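Local structure of Cif-like 1 (Burkholderia cenocepacia, 7JQY) at residues R37-T42 with A80-G85; D47-V52 with D74-V79; K142-D147 with P249-A254. The protein probably hydrolyses epoxides, as a Cif-like enzyme of the alpha/beta hydrolase fold that assembles as an octamer. The protein carries 1 engineered substitution. All blocks are in the same frame, centred on the assembly; numbering follows the deposited sequence.

Interaction 1: residues R37-T42 with A80-G85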
loop_
_atom_site.group_PDB
_atom_site.type_symbol
_atom_site.label_atom_id
_atom_site.label_comp_id
_atom_site.label_asym_id
_atom_site.label_seq_id
_atom_site.Cartn_x
_atom_site.Cartn_y
_atom_site.Cartn_z
ATOM N N ARG B 37 -7.739 0.398 -33.036
ATOM C CA ARG B 37 -8.547 -0.825 -33.091
ATOM C C ARG B 37 -9.746 -0.728 -32.149
ATOM O O ARG B 37 -9.590 -0.375 -30.974
ATOM C CB ARG B 37 -7.707 -2.059 -32.738
ATOM C CG ARG B 37 -8.469 -3.402 -32.793
ATOM C CD ARG B 37 -7.520 -4.596 -32.567
ATOM N NE ARG B 37 -7.170 -4.705 -31.155
ATOM C CZ ARG B 37 -6.447 -5.679 -30.608
ATOM N NH1 ARG B 37 -5.966 -6.671 -31.350
ATOM N NH2 ARG B 37 -6.207 -5.656 -29.301
ATOM N N LEU B 38 -10.937 -1.035 -32.670
ATOM C CA LEU B 38 -12.165 -1.026 -31.890
ATOM C C LEU B 38 -12.656 -2.450 -31.666
ATOM O O LEU B 38 -12.606 -3.287 -32.574
ATOM C CB LEU B 38 -13.276 -0.214 -32.572
ATOM C CG LEU B 38 -13.116 1.305 -32.642
ATOM C CD1 LEU B 38 -14.467 1.954 -32.921
ATOM C CD2 LEU B 38 -12.486 1.873 -31.380
ATOM N N HIS B 39 -13.141 -2.702 -30.452
ATOM C CA HIS B 39 -13.736 -3.968 -30.052
ATOM C C HIS B 39 -15.256 -3.859 -30.087
ATOM O O HIS B 39 -15.824 -2.821 -29.735
ATOM C CB HIS B 39 -13.254 -4.348 -28.649
ATOM C CG HIS B 39 -13.966 -5.516 -28.047
ATOM N ND1 HIS B 39 -14.978 -5.370 -27.122
ATOM C CD2 HIS B 39 -13.793 -6.850 -28.209
ATOM C CE1 HIS B 39 -15.411 -6.563 -26.755
ATOM N NE2 HIS B 39 -14.706 -7.478 -27.399
ATOM N N TYR B 40 -15.916 -4.926 -30.522
ATOM C CA TYR B 40 -17.367 -4.916 -30.571
ATOM C C TYR B 40 -17.868 -6.336 -30.428
ATOM O O TYR B 40 -17.142 -7.307 -30.670
ATOM C CB TYR B 40 -17.918 -4.288 -31.865
ATOM C CG TYR B 40 -17.560 -5.036 -33.138
ATOM C CD1 TYR B 40 -16.282 -4.943 -33.684
ATOM C CD2 TYR B 40 -18.496 -5.836 -33.788
ATOM C CE1 TYR B 40 -15.944 -5.627 -34.849
ATOM C CE2 TYR B 40 -18.168 -6.519 -34.950
ATOM C CZ TYR B 40 -16.892 -6.413 -35.471
ATOM O OH TYR B 40 -16.563 -7.093 -36.622
ATOM N N VAL B 41 -19.124 -6.443 -30.025
ATOM C CA VAL B 41 -19.800 -7.720 -29.861
ATOM C C VAL B 41 -20.949 -7.752 -30.854
ATOM O O VAL B 41 -21.697 -6.773 -30.969
ATOM C CB VAL B 41 -20.285 -7.908 -28.410
ATOM C CG1 VAL B 41 -21.095 -9.174 -28.257
ATOM C CG2 VAL B 41 -19.088 -7.944 -27.484
ATOM N N THR B 42 -21.065 -8.849 -31.600
ATOM C CA THR B 42 -22.032 -8.905 -32.684
ATOM C C THR B 42 -22.749 -10.248 -32.707
ATOM O O THR B 42 -22.201 -11.274 -32.293
ATOM C CB THR B 42 -21.375 -8.641 -34.043
ATOM O OG1 THR B 42 -22.401 -8.492 -35.031
ATOM C CG2 THR B 42 -20.429 -9.794 -34.438
ATOM N N ALA B 80 -22.767 -4.055 -30.883
ATOM C CA ALA B 80 -22.522 -3.275 -29.677
ATOM C C ALA B 80 -21.029 -3.005 -29.596
ATOM O O ALA B 80 -20.230 -3.943 -29.489
ATOM C CB ALA B 80 -23.013 -4.008 -28.428
ATOM N N VAL B 81 -20.652 -1.733 -29.677
ATOM C CA VAL B 81 -19.266 -1.317 -29.864
ATOM C C VAL B 81 -18.718 -0.748 -28.563
ATOM O O VAL B 81 -19.388 0.043 -27.889
ATOM C CB VAL B 81 -19.157 -0.275 -30.999
ATOM C CG1 VAL B 81 -17.702 0.016 -31.325
ATOM C CG2 VAL B 81 -19.915 -0.742 -32.223
ATOM N N ASP B 82 -17.491 -1.138 -28.217
ATOM C CA ASP B 82 -16.688 -0.368 -27.272
ATOM C C ASP B 82 -16.077 0.789 -28.048
ATOM O O ASP B 82 -15.172 0.571 -28.861
ATOM C CB ASP B 82 -15.584 -1.221 -26.648
ATOM C CG ASP B 82 -16.103 -2.235 -25.623
ATOM O OD1 ASP B 82 -17.197 -2.020 -25.040
ATOM O OD2 ASP B 82 -15.385 -3.242 -25.386
ATOM N N TYR B 83 -16.546 2.019 -27.809
ATOM C CA TYR B 83 -16.014 3.110 -28.617
ATOM C C TYR B 83 -14.568 3.413 -28.224
ATOM O O TYR B 83 -14.021 2.836 -27.279
ATOM C CB TYR B 83 -16.893 4.372 -28.541
ATOM C CG TYR B 83 -17.235 4.961 -27.189
ATOM C CD1 TYR B 83 -16.265 5.229 -26.238
ATOM C CD2 TYR B 83 -18.553 5.325 -26.901
ATOM C CE1 TYR B 83 -16.601 5.792 -25.013
ATOM C CE2 TYR B 83 -18.898 5.887 -25.698
ATOM C CZ TYR B 83 -17.925 6.127 -24.756
ATOM O OH TYR B 83 -18.290 6.688 -23.553
ATOM N N ARG B 84 -13.941 4.313 -28.989
ATOM C CA ARG B 84 -12.536 4.670 -28.789
ATOM C C ARG B 84 -12.247 4.961 -27.322
ATOM O O ARG B 84 -12.924 5.787 -26.698
ATOM C CB ARG B 84 -12.159 5.880 -29.658
ATOM C CG ARG B 84 -10.725 6.393 -29.433
ATOM C CD ARG B 84 -10.418 7.680 -30.222
ATOM N NE ARG B 84 -10.546 7.474 -31.663
ATOM C CZ ARG B 84 -9.619 7.777 -32.570
ATOM N NH1 ARG B 84 -9.860 7.535 -33.850
ATOM N NH2 ARG B 84 -8.470 8.334 -32.210
ATOM N N GLY B 85 -11.285 4.226 -26.760
ATOM C CA GLY B 85 -10.852 4.422 -25.392
ATOM C C GLY B 85 -11.554 3.562 -24.357
ATOM O O GLY B 85 -11.115 3.529 -23.202
#
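Two donors grip OD2 of D82: ND1 of H39, 2.8 Å from that oxygen across the contact, and the backbone N of E88. With CG of H39 opposite its own nitrogen (chi1 171°), the imidazole lies alongside the D82 carboxylate, the two side chains pointing the same way with their planes 32° apart. ND1 meets OD2 from about 50° above the carboxylate plane. OD1 of D82 is held by the backbone N of W61, and NE2 of H39 is hydrogen-bonded with NE of R28, so both polar groups are fixed at each end.

The main chains run antiparallel. V41 and A80 form a hydrogen-bonded pair, V41 N to A80 O at 2.8 Å and A80 N to V41 O at 2.9 Å. Next to it, Y40 and V81 form a non-hydrogen-bonded pair, where Y40 CB touches V81 CG2 at 4.1 Å while the phenol ring leads away. L38 divides its branches: CD1 meets V81 CG1 at 4.1 Å, and CD2 sits 3.7 Å from R84 N, in the turn that follows.

L38, Y40 and V81 pack on helix 98-111, V41 and A80 on M68 of helix 68-73, and strand 26-32 continues the sheet beside strand 37-43.

Interaction 2: residues D47-V52 with D74-V79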
loop_
_atom_site.group_PDB
_atom_site.type_symbol
_atom_site.label_atom_id
_atom_site.label_comp_id
_atom_site.label_asym_id
_atom_site.label_seq_id
_atom_site.Cartn_x
_atom_site.Cartn_y
_atom_site.Cartn_z
ATOM N N ASP B 47 -27.289 -10.870 -42.784
ATOM C CA ASP B 47 -27.916 -10.055 -43.817
ATOM C C ASP B 47 -28.949 -9.073 -43.274
ATOM O O ASP B 47 -29.483 -8.275 -44.051
ATOM C CB ASP B 47 -28.559 -10.943 -44.892
ATOM C CG ASP B 47 -29.512 -11.973 -44.313
ATOM O OD1 ASP B 47 -29.291 -13.182 -44.546
ATOM O OD2 ASP B 47 -30.486 -11.577 -43.634
ATOM N N GLY B 48 -29.269 -9.136 -41.982
ATOM C CA GLY B 48 -30.328 -8.318 -41.427
ATOM C C GLY B 48 -29.950 -6.852 -41.318
ATOM O O GLY B 48 -28.793 -6.451 -41.457
ATOM N N GLU B 49 -30.973 -6.031 -41.084
ATOM C CA GLU B 49 -30.755 -4.609 -40.843
ATOM C C GLU B 49 -29.864 -4.423 -39.622
ATOM O O GLU B 49 -30.093 -5.038 -38.577
ATOM C CB GLU B 49 -32.087 -3.888 -40.625
ATOM C CG GLU B 49 -33.008 -3.791 -41.838
ATOM C CD GLU B 49 -34.215 -2.888 -41.564
ATOM O OE1 GLU B 49 -35.309 -3.419 -41.267
ATOM O OE2 GLU B 49 -34.065 -1.645 -41.628
ATOM N N MET B 50 -28.843 -3.584 -39.756
ATOM C CA MET B 50 -27.876 -3.421 -38.682
ATOM C C MET B 50 -28.385 -2.453 -37.622
ATOM O O MET B 50 -28.864 -1.362 -37.942
ATOM C CB MET B 50 -26.548 -2.919 -39.224
ATOM C CG MET B 50 -25.485 -2.906 -38.158
ATOM S SD MET B 50 -23.866 -2.499 -38.791
ATOM C CE MET B 50 -23.499 -3.996 -39.701
ATOM N N VAL B 51 -28.278 -2.859 -36.359
ATOM C CA VAL B 51 -28.563 -2.006 -35.212
ATOM C C VAL B 51 -27.260 -1.820 -34.446
ATOM O O VAL B 51 -26.703 -2.792 -33.916
ATOM C CB VAL B 51 -29.655 -2.592 -34.304
ATOM C CG1 VAL B 51 -29.962 -1.636 -33.161
ATOM C CG2 VAL B 51 -30.913 -2.870 -35.109
ATOM N N VAL B 52 -26.773 -0.582 -34.393
ATOM C CA VAL B 52 -25.553 -0.233 -33.675
ATOM C C VAL B 52 -25.941 0.354 -32.326
ATOM O O VAL B 52 -26.812 1.239 -32.245
ATOM C CB VAL B 52 -24.692 0.750 -34.485
ATOM C CG1 VAL B 52 -23.515 1.220 -33.674
ATOM C CG2 VAL B 52 -24.239 0.098 -35.772
ATOM N N ASP B 74 -35.318 -10.849 -33.634
ATOM C CA ASP B 74 -36.231 -10.237 -34.597
ATOM C C ASP B 74 -35.553 -9.942 -35.923
ATOM O O ASP B 74 -36.070 -9.135 -36.709
ATOM C CB ASP B 74 -36.801 -8.921 -34.062
ATOM C CG ASP B 74 -38.242 -9.037 -33.621
ATOM O OD1 ASP B 74 -38.645 -10.152 -33.229
ATOM O OD2 ASP B 74 -38.973 -8.022 -33.691
ATOM N N GLY B 75 -34.399 -10.557 -36.178
ATOM C CA GLY B 75 -33.733 -10.446 -37.458
ATOM C C GLY B 75 -32.783 -9.281 -37.609
ATOM O O GLY B 75 -32.286 -9.057 -38.719
ATOM N N TYR B 76 -32.503 -8.541 -36.537
ATOM C CA TYR B 76 -31.563 -7.433 -36.623
ATOM C C TYR B 76 -30.130 -7.916 -36.434
ATOM O O TYR B 76 -29.858 -8.877 -35.705
ATOM C CB TYR B 76 -31.902 -6.363 -35.585
ATOM C CG TYR B 76 -33.182 -5.624 -35.906
ATOM C CD1 TYR B 76 -33.250 -4.755 -36.988
ATOM C CD2 TYR B 76 -34.330 -5.817 -35.143
ATOM C CE1 TYR B 76 -34.428 -4.083 -37.295
ATOM C CE2 TYR B 76 -35.511 -5.149 -35.439
ATOM C CZ TYR B 76 -35.553 -4.285 -36.514
ATOM O OH TYR B 76 -36.718 -3.623 -36.812
ATOM N N ARG B 77 -29.209 -7.247 -37.122
ATOM C CA ARG B 77 -27.780 -7.510 -36.977
ATOM C C ARG B 77 -27.229 -6.563 -35.916
ATOM O O ARG B 77 -26.937 -5.397 -36.200
ATOM C CB ARG B 77 -27.071 -7.345 -38.317
ATOM C CG ARG B 77 -25.624 -7.848 -38.345
ATOM C CD ARG B 77 -25.007 -7.566 -39.707
ATOM N NE ARG B 77 -23.579 -7.853 -39.757
ATOM C CZ ARG B 77 -22.782 -7.474 -40.748
ATOM N NH1 ARG B 77 -23.275 -6.788 -41.771
ATOM N NH2 ARG B 77 -21.492 -7.775 -40.717
ATOM N N VAL B 78 -27.051 -7.074 -34.698
ATOM C CA VAL B 78 -26.674 -6.232 -33.566
ATOM C C VAL B 78 -25.165 -6.041 -33.536
ATOM O O VAL B 78 -24.394 -7.001 -33.671
ATOM C CB VAL B 78 -27.183 -6.826 -32.246
ATOM C CG1 VAL B 78 -27.002 -5.812 -31.126
ATOM C CG2 VAL B 78 -28.656 -7.210 -32.367
ATOM N N VAL B 79 -24.740 -4.792 -33.363
ATOM C CA VAL B 79 -23.336 -4.430 -33.224
ATOM C C VAL B 79 -23.228 -3.512 -32.011
ATOM O O VAL B 79 -23.529 -2.316 -32.102
ATOM C CB VAL B 79 -22.786 -3.742 -34.477
ATOM C CG1 VAL B 79 -21.330 -3.322 -34.262
ATOM C CG2 VAL B 79 -22.909 -4.660 -35.683
#
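M50 and R77 pair across two parallel strands of a beta-alpha-beta unit, in which strand 50-54 leads through helix 68-73 to strand 77-82 within the alpha/beta hydrolase sheet. The M50 side chain samples its neighbours atom by atom. CB lies near the R77 carbonyl, and CG comes closer, 3.5 Å from R77 O, while also brushing V79 CG2. SD continues past the same methyl, at 3.9 Å from V79 CG2. The chain then bends at its last torsion (chi3 -71°), which brings CE over one face of the R77 guanidinium, off toward the rim, with NH1 of R77 3.5 Å from it. R77 itself runs extended from CG to NE. A thioether methyl thus covers part of a charged plane, one of whose nitrogens, NH1, is bonded to the carbonyl of L112.

Three backbone bonds join the strands in the alternating parallel pattern: R77 N to E49 O at 2.8 Å, V51 N to R77 O, and V79 N to V51 O. Beyond them, V51 and V78 pack against helix 68-73, whereas M50, V52 and V79 face helix 98-111.

Y76 packs across V51 and beside E49. E49 O lies at the edge of its ring, in plane, and V51 CG2 rests 3.5 Å from its CD1. The E49 side chain lies alongside the same ring and sends OE2 to NE2 of H118 on the next strand. Just before Y76, G75 closes helix 68-73 as the C-prime residue of a Schellman motif, and its carbonyl O receives a CA-H...O contact from G48 CA at 3.4 Å.

Interaction 3: residues K142-D147 with P249-A254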
loop_
_atom_site.group_PDB
_atom_site.type_symbol
_atom_site.label_atom_id
_atom_site.label_comp_id
_atom_site.label_asym_id
_atom_site.label_seq_id
_atom_site.Cartn_x
_atom_site.Cartn_y
_atom_site.Cartn_z
ATOM N N LYS B 142 -32.992 5.300 -38.451
ATOM C CA LYS B 142 -33.683 5.760 -37.254
ATOM C C LYS B 142 -32.660 5.915 -36.138
ATOM O O LYS B 142 -31.629 5.234 -36.118
ATOM C CB LYS B 142 -34.795 4.791 -36.825
ATOM C CG LYS B 142 -36.018 4.807 -37.725
ATOM C CD LYS B 142 -36.978 3.689 -37.366
ATOM C CE LYS B 142 -38.162 3.660 -38.316
ATOM N NZ LYS B 142 -38.916 2.377 -38.226
ATOM N N LEU B 143 -32.953 6.822 -35.211
ATOM C CA LEU B 143 -32.045 7.161 -34.123
ATOM C C LEU B 143 -32.818 7.170 -32.810
ATOM O O LEU B 143 -33.886 7.786 -32.723
ATOM C CB LEU B 143 -31.393 8.525 -34.375
ATOM C CG LEU B 143 -30.569 9.130 -33.246
ATOM C CD1 LEU B 143 -29.296 8.322 -33.033
ATOM C CD2 LEU B 143 -30.256 10.592 -33.537
ATOM N N ALA B 144 -32.301 6.458 -31.807
ATOM C CA ALA B 144 -32.902 6.401 -30.476
ATOM C C ALA B 144 -31.945 7.017 -29.467
ATOM O O ALA B 144 -30.770 6.635 -29.408
ATOM C CB ALA B 144 -33.251 4.969 -30.072
ATOM N N MET B 145 -32.451 7.958 -28.671
ATOM C CA MET B 145 -31.627 8.753 -27.766
ATOM C C MET B 145 -32.056 8.497 -26.326
ATOM O O MET B 145 -33.208 8.766 -25.963
ATOM C CB MET B 145 -31.745 10.238 -28.118
ATOM C CG MET B 145 -31.308 10.545 -29.557
ATOM S SD MET B 145 -31.366 12.302 -29.962
ATOM C CE MET B 145 -29.655 12.745 -29.682
ATOM N N LEU B 146 -31.122 8.027 -25.494
ATOM C CA LEU B 146 -31.445 7.548 -24.153
ATOM C C LEU B 146 -30.746 8.368 -23.076
ATOM O O LEU B 146 -29.548 8.658 -23.181
ATOM C CB LEU B 146 -31.052 6.076 -23.973
ATOM C CG LEU B 146 -31.475 4.994 -24.971
ATOM C CD1 LEU B 146 -31.170 3.614 -24.380
ATOM C CD2 LEU B 146 -32.937 5.105 -25.342
ATOM N N ASP B 147 -31.511 8.727 -22.044
ATOM C CA ASP B 147 -31.024 9.025 -20.697
ATOM C C ASP B 147 -30.351 10.381 -20.492
ATOM O O ASP B 147 -30.522 10.987 -19.427
ATOM C CB ASP B 147 -30.070 7.907 -20.246
ATOM C CG ASP B 147 -30.778 6.570 -20.115
ATOM O OD1 ASP B 147 -31.966 6.570 -19.746
ATOM O OD2 ASP B 147 -30.161 5.514 -20.396
ATOM N N PRO B 249 -36.613 9.686 -38.363
ATOM C CA PRO B 249 -37.377 9.548 -37.115
ATOM C C PRO B 249 -36.464 9.326 -35.917
ATOM O O PRO B 249 -35.466 8.601 -35.989
ATOM C CB PRO B 249 -38.267 8.325 -37.373
ATOM C CG PRO B 249 -38.352 8.215 -38.852
ATOM C CD PRO B 249 -37.034 8.705 -39.380
ATOM N N VAL B 250 -36.824 9.960 -34.804
ATOM C CA VAL B 250 -36.027 9.949 -33.587
ATOM C C VAL B 250 -36.916 9.555 -32.421
ATOM O O VAL B 250 -38.064 10.005 -32.322
ATOM C CB VAL B 250 -35.373 11.321 -33.326
ATOM C CG1 VAL B 250 -34.672 11.327 -31.973
ATOM C CG2 VAL B 250 -34.411 11.668 -34.456
ATOM N N LEU B 251 -36.391 8.689 -31.555
ATOM C CA LEU B 251 -37.056 8.252 -30.332
ATOM C C LEU B 251 -36.221 8.700 -29.143
ATOM O O LEU B 251 -34.995 8.537 -29.156
ATOM C CB LEU B 251 -37.240 6.730 -30.316
ATOM C CG LEU B 251 -37.714 6.071 -29.017
ATOM C CD1 LEU B 251 -39.166 6.400 -28.734
ATOM C CD2 LEU B 251 -37.503 4.554 -29.070
ATOM N N ALA B 252 -36.876 9.297 -28.141
ATOM C CA ALA B 252 -36.223 9.786 -26.931
ATOM C C ALA B 252 -36.799 9.066 -25.716
ATOM O O ALA B 252 -38.023 9.034 -25.536
ATOM C CB ALA B 252 -36.401 11.302 -26.778
ATOM N N LEU B 253 -35.922 8.500 -24.878
ATOM C CA LEU B 253 -36.339 7.725 -23.710
ATOM C C LEU B 253 -35.489 8.068 -22.494
ATOM O O LEU B 253 -34.288 8.315 -22.618
ATOM C CB LEU B 253 -36.239 6.220 -23.970
ATOM C CG LEU B 253 -36.998 5.640 -25.157
ATOM C CD1 LEU B 253 -36.553 4.197 -25.401
ATOM C CD2 LEU B 253 -38.491 5.709 -24.921
ATOM N N ALA B 254 -36.116 8.060 -21.314
ATOM C CA ALA B 254 -35.408 8.276 -20.057
ATOM C C ALA B 254 -36.287 7.816 -18.903
ATOM O O ALA B 254 -37.497 7.629 -19.055
ATOM C CB ALA B 254 -34.999 9.743 -19.880
#
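Neighbouring parallel strands of the central sheet, 140-146 and 250-255, meet here through five backbone hydrogen bonds that alternate from one strand to the other. L143 N reaches P249 O at 3.2 Å, the longest of the series; L251 N then bonds to L143 O, M145 N to L251 O at 2.7 Å, L253 N to M145 O, and finally D147 N to L253 O at 2.9 Å. CA-H...O contacts, such as V250 CA to L143 O, fill the steps between.

Side chains divide by face. L146 and L253 lie side by side and point the same way. Each has CG turned away from its carbonyl carbon (chi1 -51° and -56°), and CD2 of L146 settles 3.7 Å from both CB and CD1 of L253. L253 also packs on L294 and Q297 of helix 291-303, which A144 and L251 touch as well. Between residues 147 and 249 the chain makes a long, largely helical excursion of 101 residues, consistent with the cap insertion of epoxide hydrolases with the alpha/beta hydrolase fold.

On the other face M145 crosses V250, with SD 4.0 Å from CG1 of V250, and L143 and M145 pack on helix 124-135, A252 on helix 262-268. At the start of the strands the aliphatic part of K142 crosses P249, CG to CB at 4.2 Å, while its NZ reaches the carbonyl of F301. At the far end D147, just past its strand with positive phi, brings OD1 3.9 Å from A254 CA; its OD2 forms a salt bridge with NE of R122.

How the interactions relate
All three contacts belong to one mixed sheet. Interactions 1 and 2 share strand 77-82, which is antiparallel to strand 37-43 and parallel to strand 50-54. They touch directly: T42 OG1 lies 2.8 Å from V78 O, a probable hydrogen bond, and Y40 CD2 packs 3.8 Å from V79 CG1. Interaction 3 lies farther along the sheet, past strand 117-122, with its centre about 17 Å from that of interaction 2 and about 21 Å from that of interaction 1. The probable nucleophile elbow, in which S123 is an engineered residue and not the natural one, follows that intervening strand; Y83 of interaction 1 touches it, and L146 of interaction 3 lies near it.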